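Local atomic coordinates of lipocalin allergen (Canis lupus familiaris, PDB entry 4ODD), a protein that probably binds small molecules in the barrel of a lipocalin fold, and is an allergen found in dog dander. Residues Ser12-Thr17 with Met117-His122; Ser21-Asp26 with Ile110-Leu115; Leu51-Val56 with Glu64-Ala69. All blocks are in the same frame, centred on the assembly; numbering follows the deposited sequence.

Interaction 1: residues Ser12-Thr17 with Met117-His122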
ATOM      1  N   SER A  12     -10.666   7.150  -4.350  1.00 53.68           N
ATOM      2  CA  SER A  12      -9.959   7.881  -5.378  1.00 55.82           C
ATOM      3  C   SER A  12      -9.437   9.189  -4.833  1.00 51.63           C
ATOM      4  O   SER A  12     -10.114   9.859  -4.051  1.00 48.80           O
ATOM      5  CB  SER A  12     -10.858   8.123  -6.572  1.00 49.72           C
ATOM      6  OG  SER A  12     -10.876   6.960  -7.381  1.00 51.97           O
ATOM      7  N   GLY A  13      -8.216   9.533  -5.227  1.00 48.70           N
ATOM      8  CA  GLY A  13      -7.601  10.772  -4.781  1.00 48.78           C
ATOM      9  C   GLY A  13      -6.223  10.605  -4.176  1.00 43.17           C
ATOM     10  O   GLY A  13      -5.598   9.545  -4.267  1.00 42.66           O
ATOM     11  N   PRO A  14      -5.739  11.662  -3.535  1.00 41.88           N
ATOM     12  CA  PRO A  14      -4.353  11.667  -3.063  1.00 31.08           C
ATOM     13  C   PRO A  14      -4.195  10.785  -1.826  1.00 30.41           C
ATOM     14  O   PRO A  14      -5.148  10.616  -1.041  1.00 27.47           O
ATOM     15  CB  PRO A  14      -4.119  13.139  -2.710  1.00 30.00           C
ATOM     16  CG  PRO A  14      -5.479  13.643  -2.290  1.00 42.03           C
ATOM     17  CD  PRO A  14      -6.467  12.899  -3.182  1.00 34.93           C
ATOM     18  N   TRP A  15      -3.002  10.207  -1.667  1.00 41.31           N
ATOM     19  CA  TRP A  15      -2.676   9.444  -0.481  1.00 35.51           C
ATOM     20  C   TRP A  15      -1.198   9.566  -0.202  1.00 31.30           C
ATOM     21  O   TRP A  15      -0.397   9.740  -1.129  1.00 31.81           O
ATOM     22  CB  TRP A  15      -3.029   7.980  -0.689  1.00 33.31           C
ATOM     23  CG  TRP A  15      -4.484   7.734  -0.699  1.00 35.04           C
ATOM     24  CD1 TRP A  15      -5.256   7.449  -1.786  1.00 36.60           C
ATOM     25  CD2 TRP A  15      -5.364   7.756   0.426  1.00 41.71           C
ATOM     26  NE1 TRP A  15      -6.562   7.285  -1.409  1.00 34.66           N
ATOM     27  CE2 TRP A  15      -6.658   7.467  -0.054  1.00 40.91           C
ATOM     28  CE3 TRP A  15      -5.184   7.994   1.796  1.00 40.98           C
ATOM     29  CZ2 TRP A  15      -7.773   7.407   0.786  1.00 34.84           C
ATOM     30  CZ3 TRP A  15      -6.291   7.941   2.629  1.00 48.20           C
ATOM     31  CH2 TRP A  15      -7.572   7.650   2.120  1.00 42.31           C
ATOM     32  N   LYS A  16      -0.842   9.478   1.072  1.00 39.10           N
ATOM     33  CA  LYS A  16       0.537   9.526   1.499  1.00 44.53           C
ATOM     34  C   LYS A  16       0.781   8.265   2.331  1.00 47.70           C
ATOM     35  O   LYS A  16      -0.097   7.847   3.104  1.00 46.39           O
ATOM     36  CB  LYS A  16       0.785  10.792   2.326  1.00 46.86           C
ATOM     37  CG  LYS A  16       2.088  10.765   3.117  1.00 56.62           C
ATOM     38  CD  LYS A  16       2.281  12.028   3.968  1.00 76.77           C
ATOM     39  CE  LYS A  16       3.651  12.028   4.679  1.00 73.20           C
ATOM     40  NZ  LYS A  16       4.788  11.841   3.715  1.00 74.25           N
ATOM     41  N   THR A  17       1.952   7.646   2.171  1.00 33.48           N
ATOM     42  CA  THR A  17       2.239   6.459   2.967  1.00 33.20           C
ATOM     43  C   THR A  17       2.680   6.862   4.370  1.00 37.90           C
ATOM     44  O   THR A  17       3.581   7.676   4.524  1.00 44.21           O
ATOM     45  CB  THR A  17       3.341   5.579   2.357  1.00 33.52           C
ATOM     46  OG1 THR A  17       3.070   5.347   0.971  1.00 38.58           O
ATOM     47  CG2 THR A  17       3.408   4.253   3.105  1.00 25.33           C
ATOM     48  N   MET A 117      -2.150   4.383   4.966  1.00 43.69           N
ATOM     49  CA  MET A 117      -1.971   5.530   4.101  1.00 44.14           C
ATOM     50  C   MET A 117      -2.845   6.644   4.627  1.00 45.56           C
ATOM     51  O   MET A 117      -3.969   6.405   5.084  1.00 42.26           O
ATOM     52  CB  MET A 117      -2.357   5.198   2.664  1.00 44.10           C
ATOM     53  CG  MET A 117      -1.383   4.273   1.957  1.00 44.49           C
ATOM     54  SD  MET A 117      -2.267   3.337   0.695  1.00 44.72           S
ATOM     55  CE  MET A 117      -3.375   2.397   1.747  1.00 43.00           C
ATOM     56  N   GLY A 118      -2.326   7.867   4.569  1.00 41.89           N
ATOM     57  CA  GLY A 118      -3.053   9.001   5.107  1.00 46.87           C
ATOM     58  C   GLY A 118      -3.470   9.985   4.045  1.00 50.26           C
ATOM     59  O   GLY A 118      -2.848  10.082   2.995  1.00 44.47           O
ATOM     60  N   ARG A 119      -4.554  10.694   4.332  1.00 85.27           N
ATOM     61  CA  ARG A 119      -4.994  11.837   3.554  1.00 82.30           C
ATOM     62  C   ARG A 119      -4.562  13.076   4.329  1.00 99.04           C
ATOM     63  O   ARG A 119      -5.311  13.569   5.160  1.00108.81           O
ATOM     64  CB  ARG A 119      -6.520  11.815   3.457  1.00 77.33           C
ATOM     65  CG  ARG A 119      -7.103  12.526   2.246  1.00 67.79           C
ATOM     66  CD  ARG A 119      -7.084  11.632   1.017  1.00 61.59           C
ATOM     67  NE  ARG A 119      -8.385  11.032   0.740  1.00 59.27           N
ATOM     68  CZ  ARG A 119      -8.725  10.481  -0.426  1.00 64.00           C
ATOM     69  NH1 ARG A 119      -7.851  10.455  -1.431  1.00 58.43           N
ATOM     70  NH2 ARG A 119      -9.940   9.959  -0.596  1.00 62.60           N
ATOM     71  N   GLY A 120      -3.358  13.582   4.087  1.00108.14           N
ATOM     72  CA  GLY A 120      -2.908  14.798   4.755  1.00127.73           C
ATOM     73  C   GLY A 120      -2.115  14.625   6.047  1.00133.03           C
ATOM     74  O   GLY A 120      -1.027  14.046   6.045  1.00118.97           O
ATOM     75  N   ALA A 121      -2.650  15.142   7.152  1.00126.21           N
ATOM     76  CA  ALA A 121      -1.986  15.036   8.456  1.00127.12           C
ATOM     77  C   ALA A 121      -2.957  14.629   9.574  1.00121.09           C
ATOM     78  O   ALA A 121      -3.906  13.880   9.335  1.00120.97           O
ATOM     79  CB  ALA A 121      -1.284  16.342   8.805  1.00132.28           C
ATOM     80  N   HIS A 122      -2.708  15.117  10.789  1.00156.43           N
ATOM     81  CA  HIS A 122      -3.610  14.913  11.934  1.00142.78           C
ATOM     82  C   HIS A 122      -4.132  13.480  12.069  1.00134.91           C
ATOM     83  O   HIS A 122      -5.277  13.257  12.463  1.00127.04           O
ATOM     84  CB  HIS A 122      -4.782  15.901  11.867  1.00141.44           C
ATOM     85  CG  HIS A 122      -5.351  16.070  10.490  1.00148.68           C
ATOM     86  ND1 HIS A 122      -6.389  15.299  10.010  1.00147.11           N
ATOM     87  CD2 HIS A 122      -5.014  16.913   9.484  1.00150.84           C
ATOM     88  CE1 HIS A 122      -6.671  15.665   8.772  1.00148.60           C
ATOM     89  NE2 HIS A 122      -5.851  16.641   8.429  1.00152.68           N
TER

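Interaction 2: residues Ser21-Asp26 with Ile110-Leu115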
ATOM      1  N   SER A  21       4.409  -2.591   6.742  1.00 47.10           N
ATOM      2  CA  SER A  21       5.016  -3.734   7.404  1.00 50.34           C
ATOM      3  C   SER A  21       5.061  -4.871   6.415  1.00 49.77           C
ATOM      4  O   SER A  21       4.374  -4.842   5.398  1.00 54.40           O
ATOM      5  CB  SER A  21       4.243  -4.135   8.675  1.00 52.47           C
ATOM      6  OG  SER A  21       2.945  -4.642   8.386  1.00 56.58           O
ATOM      7  N   SER A  22       5.878  -5.869   6.717  1.00 46.54           N
ATOM      8  CA  SER A  22       6.030  -7.016   5.839  1.00 53.33           C
ATOM      9  C   SER A  22       6.628  -8.212   6.578  1.00 56.25           C
ATOM     10  O   SER A  22       7.344  -8.051   7.567  1.00 53.07           O
ATOM     11  CB  SER A  22       6.917  -6.655   4.644  1.00 44.11           C
ATOM     12  OG  SER A  22       7.038  -7.764   3.766  1.00 48.79           O
ATOM     13  N   ASN A  23       6.324  -9.411   6.095  1.00 47.47           N
ATOM     14  CA  ASN A  23       6.965 -10.616   6.607  1.00 53.00           C
ATOM     15  C   ASN A  23       8.411 -10.685   6.108  1.00 48.74           C
ATOM     16  O   ASN A  23       9.229 -11.413   6.659  1.00 46.52           O
ATOM     17  CB  ASN A  23       6.172 -11.878   6.207  1.00 47.89           C
ATOM     18  CG  ASN A  23       6.091 -12.075   4.693  1.00 49.39           C
ATOM     19  OD1 ASN A  23       6.242 -11.135   3.914  1.00 51.64           O
ATOM     20  ND2 ASN A  23       5.839 -13.304   4.276  1.00 62.06           N
ATOM     21  N   ASN A  24       8.712  -9.918   5.062  1.00 50.73           N
ATOM     22  CA  ASN A  24      10.057  -9.860   4.509  1.00 49.88           C
ATOM     23  C   ASN A  24      10.691  -8.469   4.590  1.00 55.76           C
ATOM     24  O   ASN A  24      10.510  -7.631   3.705  1.00 52.19           O
ATOM     25  CB  ASN A  24      10.067 -10.365   3.076  1.00 51.25           C
ATOM     26  CG  ASN A  24       9.662 -11.821   2.976  1.00 67.10           C
ATOM     27  OD1 ASN A  24       8.893 -12.212   2.081  1.00 66.84           O
ATOM     28  ND2 ASN A  24      10.176 -12.642   3.900  1.00 62.48           N
ATOM     29  N   LEU A  25      11.444  -8.240   5.658  1.00 54.92           N
ATOM     30  CA  LEU A  25      12.099  -6.952   5.869  1.00 50.08           C
ATOM     31  C   LEU A  25      12.851  -6.377   4.668  1.00 51.54           C
ATOM     32  O   LEU A  25      12.846  -5.172   4.458  1.00 55.54           O
ATOM     33  CB  LEU A  25      13.021  -7.002   7.075  1.00 49.18           C
ATOM     34  CG  LEU A  25      12.383  -6.411   8.332  1.00 59.73           C
ATOM     35  CD1 LEU A  25      13.353  -6.500   9.490  1.00 60.60           C
ATOM     36  CD2 LEU A  25      11.941  -4.965   8.100  1.00 55.39           C
ATOM     37  N   ASP A  26      13.486  -7.226   3.877  1.00 57.07           N
ATOM     38  CA  ASP A  26      14.199  -6.757   2.690  1.00 58.80           C
ATOM     39  C   ASP A  26      13.285  -5.983   1.727  1.00 67.09           C
ATOM     40  O   ASP A  26      13.703  -5.000   1.111  1.00 62.11           O
ATOM     41  CB  ASP A  26      14.872  -7.936   1.975  1.00 67.05           C
ATOM     42  CG  ASP A  26      14.094  -9.252   2.146  1.00 86.57           C
ATOM     43  OD1 ASP A  26      14.295  -9.943   3.177  1.00 90.19           O
ATOM     44  OD2 ASP A  26      13.283  -9.599   1.252  1.00 80.09           O
ATOM     45  N   ILE A 110       6.444 -15.541  -1.491  1.00 43.21           N
ATOM     46  CA  ILE A 110       5.278 -14.814  -1.010  1.00 35.56           C
ATOM     47  C   ILE A 110       5.618 -13.732  -0.005  1.00 43.98           C
ATOM     48  O   ILE A 110       6.194 -14.008   1.047  1.00 54.90           O
ATOM     49  CB  ILE A 110       4.292 -15.771  -0.339  1.00 43.33           C
ATOM     50  CG1 ILE A 110       3.513 -16.558  -1.403  1.00 44.27           C
ATOM     51  CG2 ILE A 110       3.349 -15.009   0.574  1.00 45.59           C
ATOM     52  CD1 ILE A 110       2.795 -17.770  -0.836  1.00 48.73           C
ATOM     53  N   THR A 111       5.244 -12.502  -0.330  1.00 53.71           N
ATOM     54  CA  THR A 111       5.537 -11.343   0.503  1.00 54.07           C
ATOM     55  C   THR A 111       4.230 -10.710   0.917  1.00 55.84           C
ATOM     56  O   THR A 111       3.453 -10.287   0.063  1.00 56.06           O
ATOM     57  CB  THR A 111       6.323 -10.294  -0.288  1.00 58.64           C
ATOM     58  OG1 THR A 111       7.380 -10.937  -1.015  1.00 64.36           O
ATOM     59  CG2 THR A 111       6.873  -9.220   0.641  1.00 55.46           C
ATOM     60  N   LYS A 112       3.981 -10.662   2.222  1.00 43.95           N
ATOM     61  CA  LYS A 112       2.809  -9.984   2.757  1.00 50.40           C
ATOM     62  C   LYS A 112       3.187  -8.529   3.052  1.00 50.76           C
ATOM     63  O   LYS A 112       4.240  -8.268   3.634  1.00 50.32           O
ATOM     64  CB  LYS A 112       2.319 -10.671   4.033  1.00 45.83           C
ATOM     65  CG  LYS A 112       2.063 -12.160   3.900  1.00 49.99           C
ATOM     66  CD  LYS A 112       1.666 -12.740   5.252  1.00 58.56           C
ATOM     67  CE  LYS A 112       1.513 -14.249   5.178  1.00 55.12           C
ATOM     68  NZ  LYS A 112       0.903 -14.825   6.417  1.00 68.21           N
ATOM     69  N   VAL A 113       2.339  -7.586   2.653  1.00 43.70           N
ATOM     70  CA  VAL A 113       2.634  -6.167   2.889  1.00 48.54           C
ATOM     71  C   VAL A 113       1.419  -5.446   3.417  1.00 43.47           C
ATOM     72  O   VAL A 113       0.359  -5.494   2.796  1.00 43.40           O
ATOM     73  CB  VAL A 113       3.078  -5.458   1.611  1.00 51.72           C
ATOM     74  CG1 VAL A 113       3.405  -4.019   1.908  1.00 42.09           C
ATOM     75  CG2 VAL A 113       4.266  -6.180   0.990  1.00 39.06           C
ATOM     76  N   ALA A 114       1.561  -4.805   4.574  1.00 38.45           N
ATOM     77  CA  ALA A 114       0.459  -4.023   5.129  1.00 44.21           C
ATOM     78  C   ALA A 114       0.763  -2.504   5.036  1.00 44.37           C
ATOM     79  O   ALA A 114       1.898  -2.073   5.257  1.00 41.86           O
ATOM     80  CB  ALA A 114       0.146  -4.464   6.568  1.00 33.06           C
ATOM     81  N   LEU A 115      -0.235  -1.703   4.679  1.00 40.94           N
ATOM     82  CA  LEU A 115      -0.017  -0.270   4.554  1.00 39.84           C
ATOM     83  C   LEU A 115      -1.066   0.586   5.230  1.00 39.89           C
ATOM     84  O   LEU A 115      -2.280   0.352   5.086  1.00 37.77           O
ATOM     85  CB  LEU A 115       0.034   0.160   3.102  1.00 36.90           C
ATOM     86  CG  LEU A 115       1.038  -0.488   2.181  1.00 44.86           C
ATOM     87  CD1 LEU A 115       0.280  -1.268   1.148  1.00 49.79           C
ATOM     88  CD2 LEU A 115       1.857   0.609   1.535  1.00 43.03           C
TER

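Interaction 3: residues Leu51-Val56 with Glu64-Ala69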
ATOM      1  N   LEU A  51      -5.748   2.578 -10.609  1.00 51.77           N
ATOM      2  CA  LEU A  51      -4.392   3.028 -10.869  1.00 56.86           C
ATOM      3  C   LEU A  51      -3.725   3.490  -9.565  1.00 53.41           C
ATOM      4  O   LEU A  51      -4.235   4.370  -8.880  1.00 51.75           O
ATOM      5  CB  LEU A  51      -4.387   4.147 -11.921  1.00 53.20           C
ATOM      6  CG  LEU A  51      -2.983   4.517 -12.420  1.00 66.10           C
ATOM      7  CD1 LEU A  51      -2.502   3.501 -13.452  1.00 62.35           C
ATOM      8  CD2 LEU A  51      -2.920   5.926 -12.976  1.00 70.81           C
ATOM      9  N   PHE A  52      -2.600   2.881  -9.216  1.00 40.96           N
ATOM     10  CA  PHE A  52      -1.824   3.323  -8.060  1.00 34.69           C
ATOM     11  C   PHE A  52      -0.647   4.145  -8.530  1.00 35.73           C
ATOM     12  O   PHE A  52       0.157   3.688  -9.353  1.00 34.75           O
ATOM     13  CB  PHE A  52      -1.316   2.134  -7.239  1.00 27.89           C
ATOM     14  CG  PHE A  52      -2.412   1.259  -6.725  1.00 33.41           C
ATOM     15  CD1 PHE A  52      -2.906   1.426  -5.449  1.00 31.35           C
ATOM     16  CD2 PHE A  52      -2.982   0.284  -7.542  1.00 33.92           C
ATOM     17  CE1 PHE A  52      -3.934   0.618  -4.992  1.00 27.21           C
ATOM     18  CE2 PHE A  52      -4.010  -0.522  -7.086  1.00 32.80           C
ATOM     19  CZ  PHE A  52      -4.481  -0.354  -5.813  1.00 30.74           C
ATOM     20  N   ASN A  53      -0.555   5.362  -8.017  1.00 37.99           N
ATOM     21  CA  ASN A  53       0.543   6.235  -8.359  1.00 38.63           C
ATOM     22  C   ASN A  53       1.416   6.454  -7.124  1.00 41.17           C
ATOM     23  O   ASN A  53       0.916   6.839  -6.052  1.00 44.49           O
ATOM     24  CB  ASN A  53       0.001   7.544  -8.910  1.00 37.18           C
ATOM     25  CG  ASN A  53       1.091   8.536  -9.212  1.00 51.20           C
ATOM     26  OD1 ASN A  53       1.234   9.563  -8.523  1.00 48.46           O
ATOM     27  ND2 ASN A  53       1.886   8.236 -10.240  1.00 45.21           N
ATOM     28  N   PHE A  54       2.716   6.191  -7.262  1.00 38.40           N
ATOM     29  CA  PHE A  54       3.600   6.225  -6.104  1.00 38.87           C
ATOM     30  C   PHE A  54       5.062   6.267  -6.493  1.00 37.76           C
ATOM     31  O   PHE A  54       5.415   6.007  -7.637  1.00 36.97           O
ATOM     32  CB  PHE A  54       3.349   5.004  -5.231  1.00 31.99           C
ATOM     33  CG  PHE A  54       3.657   3.702  -5.918  1.00 39.21           C
ATOM     34  CD1 PHE A  54       4.937   3.156  -5.875  1.00 40.34           C
ATOM     35  CD2 PHE A  54       2.661   3.009  -6.593  1.00 35.28           C
ATOM     36  CE1 PHE A  54       5.212   1.936  -6.502  1.00 44.23           C
ATOM     37  CE2 PHE A  54       2.928   1.807  -7.225  1.00 41.15           C
ATOM     38  CZ  PHE A  54       4.192   1.265  -7.182  1.00 39.66           C
ATOM     39  N   TYR A  55       5.915   6.586  -5.526  1.00 38.47           N
ATOM     40  CA  TYR A  55       7.363   6.573  -5.748  1.00 46.27           C
ATOM     41  C   TYR A  55       8.037   5.453  -4.957  1.00 41.16           C
ATOM     42  O   TYR A  55       7.612   5.103  -3.855  1.00 45.63           O
ATOM     43  CB  TYR A  55       7.993   7.920  -5.366  1.00 46.32           C
ATOM     44  CG  TYR A  55       7.765   9.042  -6.360  1.00 52.71           C
ATOM     45  CD1 TYR A  55       8.660   9.269  -7.403  1.00 58.36           C
ATOM     46  CD2 TYR A  55       6.670   9.887  -6.245  1.00 53.99           C
ATOM     47  CE1 TYR A  55       8.465  10.299  -8.313  1.00 55.60           C
ATOM     48  CE2 TYR A  55       6.461  10.925  -7.152  1.00 52.60           C
ATOM     49  CZ  TYR A  55       7.362  11.121  -8.186  1.00 60.18           C
ATOM     50  OH  TYR A  55       7.157  12.144  -9.090  1.00 59.33           O
ATOM     51  N   VAL A  56       9.070   4.873  -5.549  1.00 45.09           N
ATOM     52  CA  VAL A  56      10.009   4.028  -4.822  1.00 53.85           C
ATOM     53  C   VAL A  56      11.391   4.621  -5.000  1.00 51.27           C
ATOM     54  O   VAL A  56      11.696   5.195  -6.051  1.00 60.20           O
ATOM     55  CB  VAL A  56      10.055   2.580  -5.369  1.00 54.57           C
ATOM     56  CG1 VAL A  56       8.899   1.778  -4.848  1.00 50.70           C
ATOM     57  CG2 VAL A  56      10.068   2.591  -6.897  1.00 59.00           C
ATOM     58  N   GLU A  64       8.961   7.353 -10.184  1.00 51.12           N
ATOM     59  CA  GLU A  64       7.505   7.378 -10.177  1.00 50.86           C
ATOM     60  C   GLU A  64       6.943   6.120 -10.819  1.00 50.83           C
ATOM     61  O   GLU A  64       7.503   5.620 -11.795  1.00 43.61           O
ATOM     62  CB  GLU A  64       6.981   8.616 -10.908  1.00 49.07           C
ATOM     63  CG  GLU A  64       5.479   8.798 -10.796  1.00 51.91           C
ATOM     64  CD  GLU A  64       5.022  10.136 -11.313  1.00 63.23           C
ATOM     65  OE1 GLU A  64       5.860  10.882 -11.868  1.00 66.87           O
ATOM     66  OE2 GLU A  64       3.823  10.441 -11.155  1.00 70.58           O
ATOM     67  N   ASN A  65       5.845   5.617 -10.252  1.00 43.45           N
ATOM     68  CA  ASN A  65       5.137   4.452 -10.776  1.00 38.79           C
ATOM     69  C   ASN A  65       3.669   4.750 -10.961  1.00 43.05           C
ATOM     70  O   ASN A  65       3.076   5.519 -10.196  1.00 42.54           O
ATOM     71  CB  ASN A  65       5.279   3.233  -9.854  1.00 42.06           C
ATOM     72  CG  ASN A  65       6.720   2.714  -9.769  1.00 46.58           C
ATOM     73  OD1 ASN A  65       7.517   3.197  -8.974  1.00 48.81           O
ATOM     74  ND2 ASN A  65       7.041   1.707 -10.577  1.00 47.05           N
ATOM     75  N   SER A  66       3.097   4.134 -11.988  1.00 42.35           N
ATOM     76  CA  SER A  66       1.656   4.176 -12.213  1.00 50.75           C
ATOM     77  C   SER A  66       1.180   2.779 -12.606  1.00 53.94           C
ATOM     78  O   SER A  66       1.279   2.366 -13.765  1.00 53.20           O
ATOM     79  CB  SER A  66       1.274   5.223 -13.276  1.00 43.83           C
ATOM     80  OG  SER A  66       1.135   6.495 -12.678  1.00 57.35           O
ATOM     81  N   VAL A  67       0.678   2.049 -11.621  1.00 47.62           N
ATOM     82  CA  VAL A  67       0.402   0.643 -11.816  1.00 39.04           C
ATOM     83  C   VAL A  67      -1.085   0.372 -11.976  1.00 49.64           C
ATOM     84  O   VAL A  67      -1.904   0.795 -11.153  1.00 49.61           O
ATOM     85  CB  VAL A  67       0.980  -0.204 -10.675  1.00 48.35           C
ATOM     86  CG1 VAL A  67       0.524  -1.656 -10.803  1.00 39.92           C
ATOM     87  CG2 VAL A  67       2.511  -0.106 -10.672  1.00 47.91           C
ATOM     88  N   GLY A  68      -1.425  -0.334 -13.056  1.00 50.47           N
ATOM     89  CA  GLY A  68      -2.799  -0.698 -13.347  1.00 41.16           C
ATOM     90  C   GLY A  68      -3.183  -1.999 -12.674  1.00 49.12           C
ATOM     91  O   GLY A  68      -2.356  -2.907 -12.495  1.00 53.11           O
ATOM     92  N   ALA A  69      -4.449  -2.093 -12.293  1.00 39.47           N
ATOM     93  CA  ALA A  69      -4.938  -3.266 -11.591  1.00 36.54           C
ATOM     94  C   ALA A  69      -6.382  -3.417 -11.937  1.00 44.13           C
ATOM     95  O   ALA A  69      -7.033  -2.447 -12.308  1.00 50.40           O
ATOM     96  CB  ALA A  69      -4.782  -3.094 -10.094  1.00 43.02           C
TER

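Interaction 1: residues Ser12-Thr17 with Met117-His122
The guanidinium of Arg119 lies flat on the indole of Trp15, with the two planes only 15° apart and their centres separated by 4.0 Å. Arg119 CZ sits over the rim of the ring system, 3.4 Å from Trp15 CZ2, while Arg119 CD stands almost squarely above the six-membered ring, adding a CH-pi contact to the off-centre cation-pi one. Bends at chi2 (83°) and chi3 (101°) fold the arginine chain back across this face. Trp15 NE1 is turned to Val11 O, so the indole is fixed by its own bond as well as by the stack. Around the guanidinium edge, Arg119 NH1 donates to Pro14 O at 2.7 Å, and Arg119 NH2 reaches Ser12 O weakly at 3.5 Å. Farther along, the antiparallel pair of Lys16 and Gly118 exchanges two backbone bonds, Lys16 N to Gly118 O at 2.8 Å and Gly118 N to Lys16 O at 2.7 Å. Gly13-Pro14-Trp15 is the Gly-X-Trp signature of lipocalins, and an arginine packed across its tryptophan, as in relatives, is consistent with closing that end of the barrel. A probably positive guanidinium is held by an aromatic face and carbonyl oxygens, through cation-pi and dipolar attraction.

Interaction 2: residues Ser21-Asp26 with Ile110-Leu115
Lys112 lies over one face of the Asn23 amide, its N, CB and CG all on that side, while Ile110 O sits near the amide plane beside ND2. Lys112 N stands above the amide plane, 52° out of it, and donates to Asn23 OD1 at 2.9 Å, so the bond does not follow a lone pair. The nitrogen end turns toward the preceding carbonyl, and Asn23 ND2 makes a weak bond to Ile110 O at 3.3 Å. This is where two neighbouring strands of the lipocalin barrel part: strand 13-22 ends, and an ST turn at Ser22 carries the chain toward helix 25-28. Before the turn the pairing is regular antiparallel sheet. Ser21 and Ala114 form a hydrogen-bonded pair, with Ser21 N to Ala114 O at 3.0 Å and Ala114 N to Ser21 O at 2.9 Å, and Ser22 and Val113 form the next, non-hydrogen-bonded pair. With chi1 of Asn23 at 62°, CG falls between the backbone N and the carbonyl carbon, which brings the amide over to strand 110-118; its two bonds there, one of them weak, continue the link between the chains past the last bridge. On the face of Ser21 and Ala114, helix 125-137 packs against the sheet through Phe131, and Ser21 OG is hydrogen-bonded to Ser135. Ser22 joins the two halves of the arrangement, because its hydroxyl works in both directions: Ser22 OG donates to Lys112 O at 2.8 Å and accepts from Asn24 N at 3.0 Å.

Interaction 3: residues Leu51-Val56 with Glu64-Ala69
Asn53 leans across to Glu64 and Ser66, and its side chain can be followed outward atom by atom. Asn53 CB lies 3.9 Å from Asn65 O, on the neighbouring strand. With CG anti to the backbone N (chi1 177°), the amide is directed over that strand instead of along its own. CG stays close to Asn65 O, while Asn53 OD1 is 3.8 Å from Glu64 OE2. At the tip, ND2 bridges two side chains: Asn53 ND2 donates to Glu64 OE2 at 3.1 Å, on the anti lone pair and close to the amide plane, and to Ser66 OG, also at 3.1 Å, but tilted from that plane. Asn53 ND2 also lies 3.0 Å from Asn65 O. The bonds to Glu64 and Ser66 would limit rotation of the amide. Beneath it runs a beta hairpin of the lipocalin barrel, strands 49-57 and 62-71, whose segments here run antiparallel, their N-to-C directions 152° apart. Phe52 with Val67 and Phe54 with Asn65 are its hydrogen-bonded pairs, as Phe52 N to Val67 O at 2.9 Å and Asn65 N to Phe54 O at 2.7 Å illustrate. The opposite face, with Phe52, Phe54, Asn65 and Val67, is richer in apolar groups. Asn65 CB sits over the Phe54 ring, 3.6 Å from its centroid, in a CH-pi contact, and the same ring meets Tyr81 edge-to-face. Ala69 CB approaches the Phe52 ring at its edge. Back on the Asn53 face, Glu64 CG lies over the ring of Tyr55, which also touches Cys154, the disulfide partner of Cys62.

Overall arrangement
All three contacts lie in one curled antiparallel sheet. Interactions 1 and 2 hold the same two elements, strands 13-22 and 110-118, near either end of their pairing: their centres are about 20 Å apart, on opposite sides of the chain's centre, and they touch where Thr17 CG2 packs on Leu115 CD2. Interaction 3 is a local hairpin, nested in sequence inside both, with centres about 15 and 18 Å away. None is wholly core or surface. Interaction 1 relies on a buried aromatic ring beneath a partly exposed cation, interaction 2 on serine and asparagine groups at a strand end, and interaction 3 on a mainly apolar face backed by a mixed one, where an asparagine bonds a glutamate and a serine.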